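PaxB (PDB 6EK4) is probably the B component of a two-component alpha-helical pore-forming toxin of the YaxAB type, which opens pores in target membranes. Local coordinates at residues K20-S23 and Q24-N28; A161-Q164 and A165-Q169; D189-Q193 and Y194-D198; K331-H334 and K335-F339. All coordinates share one frame; numbering follows the deposited sequence.

Contact 1. Residues K20-S23 and Q24-N28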
loop_
_atom_site.group_PDB
_atom_site.type_symbol
_atom_site.label_atom_id
_atom_site.label_comp_id
_atom_site.label_asym_id
_atom_site.label_seq_id
_atom_site.Cartn_x
_atom_site.Cartn_y
_atom_site.Cartn_z
ATOM N N LYS A 20 -6.974 -3.830 -17.339
ATOM C CA LYS A 20 -7.069 -2.614 -16.524
ATOM C C LYS A 20 -6.635 -2.907 -15.091
ATOM O O LYS A 20 -5.866 -2.148 -14.503
ATOM C CB LYS A 20 -8.495 -2.053 -16.538
ATOM C CG LYS A 20 -8.609 -0.644 -15.973
ATOM C CD LYS A 20 -10.053 -0.174 -15.909
ATOM C CE LYS A 20 -10.141 1.273 -15.455
ATOM N NZ LYS A 20 -11.524 1.658 -15.058
ATOM N N THR A 21 -7.134 -4.009 -14.537
ATOM C CA THR A 21 -6.723 -4.471 -13.212
ATOM C C THR A 21 -5.219 -4.761 -13.172
ATOM O O THR A 21 -4.563 -4.532 -12.152
ATOM C CB THR A 21 -7.505 -5.736 -12.802
ATOM O OG1 THR A 21 -8.909 -5.453 -12.812
ATOM C CG2 THR A 21 -7.099 -6.211 -11.412
ATOM N N LEU A 22 -4.685 -5.258 -14.287
ATOM C CA LEU A 22 -3.254 -5.532 -14.420
ATOM C C LEU A 22 -2.459 -4.227 -14.430
ATOM O O LEU A 22 -1.519 -4.065 -13.654
ATOM C CB LEU A 22 -2.980 -6.329 -15.706
ATOM C CG LEU A 22 -1.674 -7.130 -15.801
ATOM C CD1 LEU A 22 -1.698 -8.014 -17.039
ATOM C CD2 LEU A 22 -0.440 -6.237 -15.811
ATOM N N SER A 23 -2.849 -3.304 -15.307
ATOM C CA SER A 23 -2.121 -2.044 -15.490
ATOM C C SER A 23 -2.276 -1.079 -14.314
ATOM O O SER A 23 -1.337 -0.356 -13.977
ATOM C CB SER A 23 -2.558 -1.357 -16.786
ATOM O OG SER A 23 -2.212 -2.141 -17.916
ATOM N N GLN A 24 -3.459 -1.059 -13.702
ATOM C CA GLN A 24 -3.712 -0.212 -12.537
ATOM C C GLN A 24 -2.878 -0.667 -11.340
ATOM O O GLN A 24 -2.412 0.158 -10.556
ATOM C CB GLN A 24 -5.203 -0.214 -12.175
ATOM C CG GLN A 24 -5.590 0.728 -11.040
ATOM C CD GLN A 24 -5.358 2.189 -11.380
ATOM O OE1 GLN A 24 -5.880 2.696 -12.374
ATOM N NE2 GLN A 24 -4.577 2.877 -10.552
ATOM N N ALA A 25 -2.698 -1.979 -11.203
ATOM C CA ALA A 25 -1.866 -2.537 -10.138
ATOM C C ALA A 25 -0.399 -2.150 -10.319
ATOM O O ALA A 25 0.295 -1.865 -9.343
ATOM C CB ALA A 25 -2.012 -4.049 -10.087
ATOM N N VAL A 26 0.063 -2.141 -11.569
ATOM C CA VAL A 26 1.419 -1.697 -11.899
ATOM C C VAL A 26 1.576 -0.204 -11.594
ATOM O O VAL A 26 2.613 0.226 -11.084
ATOM C CB VAL A 26 1.760 -1.977 -13.383
ATOM C CG1 VAL A 26 3.085 -1.340 -13.780
ATOM C CG2 VAL A 26 1.803 -3.476 -13.646
ATOM N N LYS A 27 0.542 0.575 -11.908
ATOM C CA LYS A 27 0.507 2.008 -11.603
ATOM C C LYS A 27 0.559 2.255 -10.090
ATOM O O LYS A 27 1.252 3.161 -9.627
ATOM C CB LYS A 27 -0.759 2.637 -12.208
ATOM C CG LYS A 27 -0.949 4.127 -11.954
ATOM C CD LYS A 27 0.116 4.964 -12.643
ATOM C CE LYS A 27 -0.238 6.443 -12.610
ATOM N NZ LYS A 27 0.745 7.271 -13.362
ATOM N N ASN A 28 -0.171 1.440 -9.332
ATOM C CA ASN A 28 -0.211 1.563 -7.872
ATOM C C ASN A 28 1.104 1.172 -7.202
ATOM O O ASN A 28 1.468 1.742 -6.173
ATOM C CB ASN A 28 -1.351 0.716 -7.289
ATOM C CG ASN A 28 -2.726 1.224 -7.688
ATOM O OD1 ASN A 28 -2.900 2.397 -8.027
ATOM N ND2 ASN A 28 -3.714 0.339 -7.646
#

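Contact 2. Residues A161-Q164 and A165-Q169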
loop_
_atom_site.group_PDB
_atom_site.type_symbol
_atom_site.label_atom_id
_atom_site.label_comp_id
_atom_site.label_asym_id
_atom_site.label_seq_id
_atom_site.Cartn_x
_atom_site.Cartn_y
_atom_site.Cartn_z
ATOM N N ALA A 161 2.660 1.956 20.855
ATOM C CA ALA A 161 1.754 1.792 21.992
ATOM C C ALA A 161 2.331 2.383 23.278
ATOM O O ALA A 161 1.636 3.107 23.994
ATOM C CB ALA A 161 1.418 0.321 22.194
ATOM N N GLU A 162 3.596 2.078 23.561
ATOM C CA GLU A 162 4.253 2.572 24.780
ATOM C C GLU A 162 4.636 4.057 24.707
ATOM O O GLU A 162 4.709 4.719 25.742
ATOM C CB GLU A 162 5.466 1.708 25.166
ATOM C CG GLU A 162 6.570 1.586 24.122
ATOM C CD GLU A 162 7.666 0.614 24.539
ATOM O OE1 GLU A 162 7.798 0.335 25.750
ATOM O OE2 GLU A 162 8.400 0.127 23.652
ATOM N N ILE A 163 4.876 4.577 23.503
ATOM C CA ILE A 163 5.101 6.018 23.321
ATOM C C ILE A 163 3.798 6.781 23.568
ATOM O O ILE A 163 3.791 7.781 24.287
ATOM C CB ILE A 163 5.664 6.356 21.921
ATOM C CG1 ILE A 163 7.134 5.937 21.831
ATOM C CG2 ILE A 163 5.548 7.849 21.626
ATOM C CD1 ILE A 163 7.694 5.938 20.424
ATOM N N GLN A 164 2.706 6.308 22.970
ATOM C CA GLN A 164 1.384 6.899 23.197
ATOM C C GLN A 164 0.979 6.803 24.668
ATOM O O GLN A 164 0.358 7.722 25.204
ATOM C CB GLN A 164 0.323 6.227 22.317
ATOM C CG GLN A 164 0.364 6.660 20.859
ATOM C CD GLN A 164 -0.727 6.020 20.017
ATOM O OE1 GLN A 164 -1.397 6.698 19.235
ATOM N NE2 GLN A 164 -0.913 4.712 20.172
ATOM N N ALA A 165 1.338 5.691 25.308
ATOM C CA ALA A 165 1.073 5.484 26.733
ATOM C C ALA A 165 1.895 6.431 27.609
ATOM O O ALA A 165 1.406 6.917 28.631
ATOM C CB ALA A 165 1.352 4.038 27.118
ATOM N N ASP A 166 3.138 6.686 27.205
ATOM C CA ASP A 166 4.020 7.599 27.934
ATOM C C ASP A 166 3.504 9.035 27.839
ATOM O O ASP A 166 3.402 9.728 28.849
ATOM C CB ASP A 166 5.452 7.510 27.390
ATOM C CG ASP A 166 6.492 8.040 28.364
ATOM O OD1 ASP A 166 6.124 8.605 29.418
ATOM O OD2 ASP A 166 7.695 7.882 28.072
ATOM N N ILE A 167 3.171 9.466 26.622
ATOM C CA ILE A 167 2.592 10.794 26.387
ATOM C C ILE A 167 1.329 11.002 27.234
ATOM O O ILE A 167 1.144 12.067 27.827
ATOM C CB ILE A 167 2.264 11.012 24.888
ATOM C CG1 ILE A 167 3.557 11.126 24.071
ATOM C CG2 ILE A 167 1.419 12.266 24.683
ATOM C CD1 ILE A 167 3.364 10.966 22.577
ATOM N N ALA A 168 0.475 9.983 27.290
ATOM C CA ALA A 168 -0.756 10.040 28.080
ATOM C C ALA A 168 -0.468 10.148 29.577
ATOM O O ALA A 168 -1.133 10.904 30.289
ATOM C CB ALA A 168 -1.620 8.821 27.799
ATOM N N GLN A 169 0.524 9.439 30.053
ATOM C CA GLN A 169 0.807 9.563 31.448
ATOM C C GLN A 169 1.427 10.909 31.702
ATOM O O GLN A 169 1.051 11.604 32.615
ATOM C CB GLN A 169 1.737 8.470 31.901
ATOM C CG GLN A 169 1.447 8.005 33.301
ATOM C CD GLN A 169 2.669 7.426 33.928
ATOM O OE1 GLN A 169 3.541 6.910 33.234
ATOM N NE2 GLN A 169 2.759 7.522 35.240
#

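Contact 3. Residues D189-Q193 and Y194-D198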
loop_
_atom_site.group_PDB
_atom_site.type_symbol
_atom_site.label_atom_id
_atom_site.label_comp_id
_atom_site.label_asym_id
_atom_site.label_seq_id
_atom_site.Cartn_x
_atom_site.Cartn_y
_atom_site.Cartn_z
ATOM N N ASP A 189 -1.859 35.512 45.243
ATOM C CA ASP A 189 -2.734 36.621 44.849
ATOM C C ASP A 189 -3.489 37.212 46.040
ATOM O O ASP A 189 -3.540 38.431 46.190
ATOM C CB ASP A 189 -3.722 36.187 43.756
ATOM C CG ASP A 189 -3.053 35.987 42.397
ATOM O OD1 ASP A 189 -1.842 36.272 42.266
ATOM O OD2 ASP A 189 -3.745 35.545 41.454
ATOM N N VAL A 190 -4.065 36.357 46.885
ATOM C CA VAL A 190 -4.777 36.831 48.083
ATOM C C VAL A 190 -3.818 37.411 49.132
ATOM O O VAL A 190 -4.191 38.314 49.883
ATOM C CB VAL A 190 -5.682 35.743 48.718
ATOM C CG1 VAL A 190 -6.768 35.319 47.739
ATOM C CG2 VAL A 190 -4.883 34.532 49.186
ATOM N N ILE A 191 -2.592 36.892 49.178
ATOM C CA ILE A 191 -1.541 37.449 50.034
ATOM C C ILE A 191 -1.128 38.830 49.523
ATOM O O ILE A 191 -1.017 39.778 50.300
ATOM C CB ILE A 191 -0.307 36.515 50.099
ATOM C CG1 ILE A 191 -0.644 35.258 50.907
ATOM C CG2 ILE A 191 0.892 37.223 50.723
ATOM C CD1 ILE A 191 0.314 34.106 50.693
ATOM N N ARG A 192 -0.908 38.932 48.216
ATOM C CA ARG A 192 -0.500 40.187 47.586
ATOM C C ARG A 192 -1.618 41.236 47.583
ATOM O O ARG A 192 -1.357 42.423 47.780
ATOM C CB ARG A 192 -0.016 39.922 46.153
ATOM C CG ARG A 192 1.334 39.216 46.082
ATOM C CD ARG A 192 1.468 38.342 44.839
ATOM N NE ARG A 192 2.859 38.038 44.491
ATOM C CZ ARG A 192 3.673 37.243 45.188
ATOM N NH1 ARG A 192 3.269 36.646 46.309
ATOM N NH2 ARG A 192 4.918 37.047 44.762
ATOM N N GLN A 193 -2.855 40.792 47.369
ATOM C CA GLN A 193 -4.007 41.695 47.288
ATOM C C GLN A 193 -4.347 42.332 48.635
ATOM O O GLN A 193 -4.640 43.526 48.701
ATOM C CB GLN A 193 -5.231 40.946 46.745
ATOM C CG GLN A 193 -6.476 41.804 46.551
ATOM C CD GLN A 193 -7.680 41.000 46.086
ATOM O OE1 GLN A 193 -7.539 39.923 45.503
ATOM N NE2 GLN A 193 -8.875 41.523 46.344
ATOM N N TYR A 194 -4.311 41.533 49.700
ATOM C CA TYR A 194 -4.681 41.999 51.041
ATOM C C TYR A 194 -3.475 42.333 51.933
ATOM O O TYR A 194 -3.637 42.574 53.130
ATOM C CB TYR A 194 -5.580 40.961 51.720
ATOM C CG TYR A 194 -6.966 40.887 51.121
ATOM C CD1 TYR A 194 -7.929 41.843 51.431
ATOM C CD2 TYR A 194 -7.316 39.865 50.242
ATOM C CE1 TYR A 194 -9.201 41.783 50.886
ATOM C CE2 TYR A 194 -8.586 39.798 49.692
ATOM C CZ TYR A 194 -9.524 40.759 50.017
ATOM O OH TYR A 194 -10.788 40.700 49.477
ATOM N N ASN A 195 -2.278 42.360 51.342
ATOM C CA ASN A 195 -1.046 42.751 52.040
ATOM C C ASN A 195 -0.784 41.945 53.312
ATOM O O ASN A 195 -0.444 42.506 54.354
ATOM C CB ASN A 195 -1.061 44.252 52.361
ATOM C CG ASN A 195 -1.362 45.109 51.145
ATOM O OD1 ASN A 195 -2.471 45.080 50.612
ATOM N ND2 ASN A 195 -0.378 45.887 50.706
ATOM N N LEU A 196 -0.934 40.627 53.218
ATOM C CA LEU A 196 -0.736 39.741 54.371
ATOM C C LEU A 196 0.719 39.705 54.853
ATOM O O LEU A 196 0.972 39.480 56.034
ATOM C CB LEU A 196 -1.227 38.320 54.061
ATOM C CG LEU A 196 -2.705 38.041 54.355
ATOM C CD1 LEU A 196 -3.613 39.111 53.762
ATOM C CD2 LEU A 196 -3.095 36.661 53.845
ATOM N N ALA A 197 1.663 39.931 53.942
ATOM C CA ALA A 197 3.085 39.978 54.294
ATOM C C ALA A 197 3.432 41.208 55.138
ATOM O O ALA A 197 4.405 41.192 55.896
ATOM C CB ALA A 197 3.940 39.946 53.037
ATOM N N ASP A 198 2.636 42.268 54.997
ATOM C CA ASP A 198 2.820 43.493 55.775
ATOM C C ASP A 198 2.393 43.288 57.234
ATOM O O ASP A 198 3.074 43.746 58.149
ATOM C CB ASP A 198 2.031 44.647 55.137
ATOM C CG ASP A 198 2.456 46.021 55.652
ATOM O OD1 ASP A 198 1.776 47.013 55.310
ATOM O OD2 ASP A 198 3.464 46.122 56.386
#

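Contact 4. Residues K331-H334 and K335-F339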
loop_
_atom_site.group_PDB
_atom_site.type_symbol
_atom_site.label_atom_id
_atom_site.label_comp_id
_atom_site.label_asym_id
_atom_site.label_seq_id
_atom_site.Cartn_x
_atom_site.Cartn_y
_atom_site.Cartn_z
ATOM N N LYS A 331 -12.203 -21.182 -37.857
ATOM C CA LYS A 331 -12.959 -20.853 -36.647
ATOM C C LYS A 331 -12.022 -20.582 -35.467
ATOM O O LYS A 331 -12.258 -19.661 -34.683
ATOM C CB LYS A 331 -13.927 -21.985 -36.285
ATOM C CG LYS A 331 -15.054 -21.558 -35.351
ATOM C CD LYS A 331 -15.404 -22.639 -34.339
ATOM C CE LYS A 331 -14.421 -22.652 -33.179
ATOM N NZ LYS A 331 -14.655 -23.796 -32.255
ATOM N N ILE A 332 -10.965 -21.385 -35.349
ATOM C CA ILE A 332 -9.989 -21.245 -34.263
ATOM C C ILE A 332 -9.277 -19.895 -34.340
ATOM O O ILE A 332 -9.065 -19.244 -33.318
ATOM C CB ILE A 332 -8.932 -22.378 -34.280
ATOM C CG1 ILE A 332 -9.589 -23.758 -34.121
ATOM C CG2 ILE A 332 -7.886 -22.167 -33.190
ATOM C CD1 ILE A 332 -10.443 -23.917 -32.880
ATOM N N ILE A 333 -8.910 -19.483 -35.551
ATOM C CA ILE A 333 -8.244 -18.198 -35.765
ATOM C C ILE A 333 -9.169 -17.033 -35.409
ATOM O O ILE A 333 -8.753 -16.101 -34.720
ATOM C CB ILE A 333 -7.741 -18.055 -37.221
ATOM C CG1 ILE A 333 -6.580 -19.023 -37.471
ATOM C CG2 ILE A 333 -7.293 -16.627 -37.513
ATOM C CD1 ILE A 333 -6.263 -19.244 -38.935
ATOM N N HIS A 334 -10.416 -17.093 -35.873
ATOM C CA HIS A 334 -11.392 -16.029 -35.602
ATOM C C HIS A 334 -11.788 -15.950 -34.126
ATOM O O HIS A 334 -12.090 -14.867 -33.624
ATOM C CB HIS A 334 -12.635 -16.183 -36.487
ATOM C CG HIS A 334 -12.461 -15.624 -37.866
ATOM N ND1 HIS A 334 -11.842 -16.320 -38.881
ATOM C CD2 HIS A 334 -12.817 -14.428 -38.394
ATOM C CE1 HIS A 334 -11.826 -15.580 -39.976
ATOM N NE2 HIS A 334 -12.411 -14.427 -39.707
ATOM N N LYS A 335 -11.784 -17.089 -33.438
ATOM C CA LYS A 335 -12.057 -17.120 -32.000
ATOM C C LYS A 335 -10.877 -16.517 -31.236
ATOM O O LYS A 335 -11.065 -15.744 -30.295
ATOM C CB LYS A 335 -12.326 -18.551 -31.525
ATOM C CG LYS A 335 -13.141 -18.633 -30.246
ATOM C CD LYS A 335 -13.109 -20.030 -29.648
ATOM C CE LYS A 335 -13.881 -20.089 -28.340
ATOM N NZ LYS A 335 -13.664 -21.372 -27.619
ATOM N N GLN A 336 -9.664 -16.879 -31.655
ATOM C CA GLN A 336 -8.438 -16.311 -31.089
ATOM C C GLN A 336 -8.307 -14.819 -31.389
ATOM O O GLN A 336 -7.810 -14.061 -30.559
ATOM C CB GLN A 336 -7.203 -17.048 -31.616
ATOM C CG GLN A 336 -6.984 -18.418 -30.995
ATOM C CD GLN A 336 -5.697 -19.079 -31.457
ATOM O OE1 GLN A 336 -4.849 -18.448 -32.088
ATOM N NE2 GLN A 336 -5.544 -20.359 -31.138
ATOM N N LEU A 337 -8.743 -14.405 -32.575
ATOM C CA LEU A 337 -8.706 -12.991 -32.954
ATOM C C LEU A 337 -9.717 -12.163 -32.162
ATOM O O LEU A 337 -9.390 -11.073 -31.695
ATOM C CB LEU A 337 -8.938 -12.820 -34.458
ATOM C CG LEU A 337 -7.722 -13.085 -35.353
ATOM C CD1 LEU A 337 -8.137 -13.124 -36.817
ATOM C CD2 LEU A 337 -6.630 -12.046 -35.131
ATOM N N ASP A 338 -10.936 -12.682 -32.010
ATOM C CA ASP A 338 -11.968 -12.019 -31.200
ATOM C C ASP A 338 -11.510 -11.811 -29.756
ATOM O O ASP A 338 -11.854 -10.807 -29.130
ATOM C CB ASP A 338 -13.277 -12.822 -31.211
ATOM C CG ASP A 338 -14.045 -12.687 -32.516
ATOM O OD1 ASP A 338 -13.532 -12.058 -33.467
ATOM O OD2 ASP A 338 -15.173 -13.219 -32.591
ATOM N N PHE A 339 -10.743 -12.767 -29.236
ATOM C CA PHE A 339 -10.160 -12.656 -27.901
ATOM C C PHE A 339 -9.150 -11.512 -27.830
ATOM O O PHE A 339 -9.117 -10.772 -26.847
ATOM C CB PHE A 339 -9.489 -13.973 -27.506
ATOM C CG PHE A 339 -8.811 -13.932 -26.166
ATOM C CD1 PHE A 339 -9.552 -14.030 -25.000
ATOM C CD2 PHE A 339 -7.431 -13.796 -26.072
ATOM C CE1 PHE A 339 -8.932 -13.992 -23.764
ATOM C CE2 PHE A 339 -6.805 -13.760 -24.838
ATOM C CZ PHE A 339 -7.557 -13.857 -23.681
#

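Contact 1. Residues K20-S23 and Q24-N28
Contact 1 joins successive turns of one alpha helix, helix 19-35, where K20, T21, L22 and S23 meet Q24, A25, V26 and K27. The helix lies in the bundle against helices 42-73 and 247-321. The motif is the i to i+4 ladder of backbone bonds. Q24 N donates to K20 O at 2.8 Å, and K27 N to S23 O at 2.9 Å. V26 N reaches L22 O at 3.2 Å. The bond from A25 N to T21 O, at 3.3 Å, is weak.

On the buried side L22 and V26 lie next to each other and point the same way. The methyls L22 CD2 and V26 CG2 are 4.2 Å apart. V26 CG2 stands anti to its carbonyl carbon and beside its own N, which brings it over the preceding turn, 3.4 Å from L22 O. L22 also packs on L57, Q301 and L305, and V26 on S54, so the pair faces both neighbouring helices.

S23 OG is hydrogen-bonded to V19 O one turn earlier. It also bonds D58 OD1, which ties the helix to helix 42-73. Q24 links this turn to the next and to the C terminus. Its OE1 bonds S353 N, and its chain bends at chi2 (64°) as the amide swings along the helix. NE2 of Q24 then donates to N28 OD1 at 3.1 Å. The acceptor lies in the plane of the Q24 amide, while NE2 sits above the N28 carbonyl plane, 40° out of it.

Contact 2. Residues A161-Q164 and A165-Q169
I167 and I163 meet one helical turn apart on helix 149-193. The side chain of I167 leans back over the turn before it. Its CB is 3.6 Å from I163 O. The next atom, CG1, is anti to the carbonyl carbon and beside the backbone N (chi1 -69°), which carries it toward the preceding turn, 3.4 Å from the same oxygen. The chain then runs on extended, with chi2 164°. CD1, at the tip, stays 3.6 Å from I163 O and touches I163 CG2 at 3.9 Å. The two isoleucines cross obliquely, so the tip of the later one meets a branch methyl of the earlier one.

The carbonyl of I163 thus lies beneath the whole CB-CG1-CD1 arm of I167. It also accepts the backbone N-H of I167 at 2.9 Å, and this bond is nearly straight at 174°. Three more bonds of the ladder surround it. A165 N donates to A161 O, D166 N to E162 O, and A168 N to Q164 O. The CB of A165 rests on A161 O at 3.3 Å, and the CB of A168 on Q164 O at 3.4 Å. These small side chains lie on the exposed part of the helix.

The isoleucines instead face inward, onto helix 247-321. I163 packs on Q274, while I167 packs on L271 and L275, and D166 also touches L271. Later residues of one helix meet earlier residues of the other. The segment, a little over two turns, belongs to an antiparallel pair of long helices, with its apolar stripe turned to the partner and its far side at the surface.

Contact 3. Residues D189-Q193 and Y194-D198
I191 and L196 meet where helix 149-193 ends and the chain turns into the short helix 196-199. Two backbone hydrogen bonds span the join. Y194 N donates to V190 O at 3.2 Å, the usual i to i+4 step. L196 N donates to I191 O at 3.0 Å, from within the carbonyl plane. This second bond reaches five residues back. It becomes possible because N195 takes a left-handed backbone conformation (phi 55°) and turns the chain away from the helix path.

Apolar contacts sit beside the i to i+5 bond. The side chains of I191 and L196 cross at about a right angle. CG1 of I191 meets CD2 of L196 at 4.1 Å, and CG2 of I191 meets L196 CB. L196 also packs on P205 and L210 in the following loop, and I191 on I227, Y247 and L250.

A flat-group contact lies on another side of the helix end. Q193 carries CG anti to the backbone N (chi1 -177°), and its extended chain lays the amide alongside the Y194 ring. The two are stacked, with planes 18° apart. NE2 is 3.8 Å from Y194 CE2, near the rim of the ring. CG of Q193 lies over one face, offset toward the rim. V190 O meets the ring at its edge, in plane, 3.5 Å from CD2. K219, I223 and L215 also touch the tyrosine.

A five-residue-back bond, a left-handed residue just before its donor, and apolar contact between the residues at its two ends are the marks of a Schellman-type helix C-cap. The 5-to-2 pair of the full motif, N195 N and R192 O, is far apart here at 3.7 Å. The cap closes the long helix at its far tip.

Contact 4. Residues K331-H334 and K335-F339
I333 and L337 form the apolar pair of this turn of helix 326-348. They lie side by side and point the same way, with I333 CG2 3.7 Å from L337 CD1. I332 CG2 meets Q336 NE2 at 3.6 Å, and those two side chains cross at an angle. The backbone ladder holds the pairs in step. L337 N donates to I333 O at 2.7 Å, Q336 N to I332 O at 3.0 Å, and K335 N to K331 O at 2.9 Å. D338 N bonds H334 O at 3.0 Å.

The next shell surrounds these side chains. CG of Q336 lies beside its own N (chi1 -75°), which puts it over the preceding turn, 3.2 Å from I332 O. From there the extended chain carries NE2 to I332 CG2. NE2 also makes weak hydrogen bonds to F312 O and Q315 OE1 of helix 247-321. I333 packs on L75 and P76, and L337 on L72 and R73. ND1 of H334 bonds T330 O, one turn back. K335 makes a cation-pi contact with Y14.

K331 NZ and K335 NZ stand 5.3 Å apart. The two like charges would mildly disfavour each other, and the Y14 ring probably stabilises the charge of K335.

From the N terminus, contact 1 comes first, on helix 19-35 inside the bundle. Contact 2 follows in the first half of helix 149-193, and contact 3 at the end of that same helix. Contact 4 is last, on helix 326-348. Each is local, within a few turns, so none closes a long loop. They lie in series and none nests or crosses another. Contacts 2 and 3 share a helix, and their centres are about 42 Å apart. Contacts 3 and 4 lie on opposite sides of the chain's centre, with centres about 101 Å apart. Helix 247-321 is the common thread, since it touches side chains of all four.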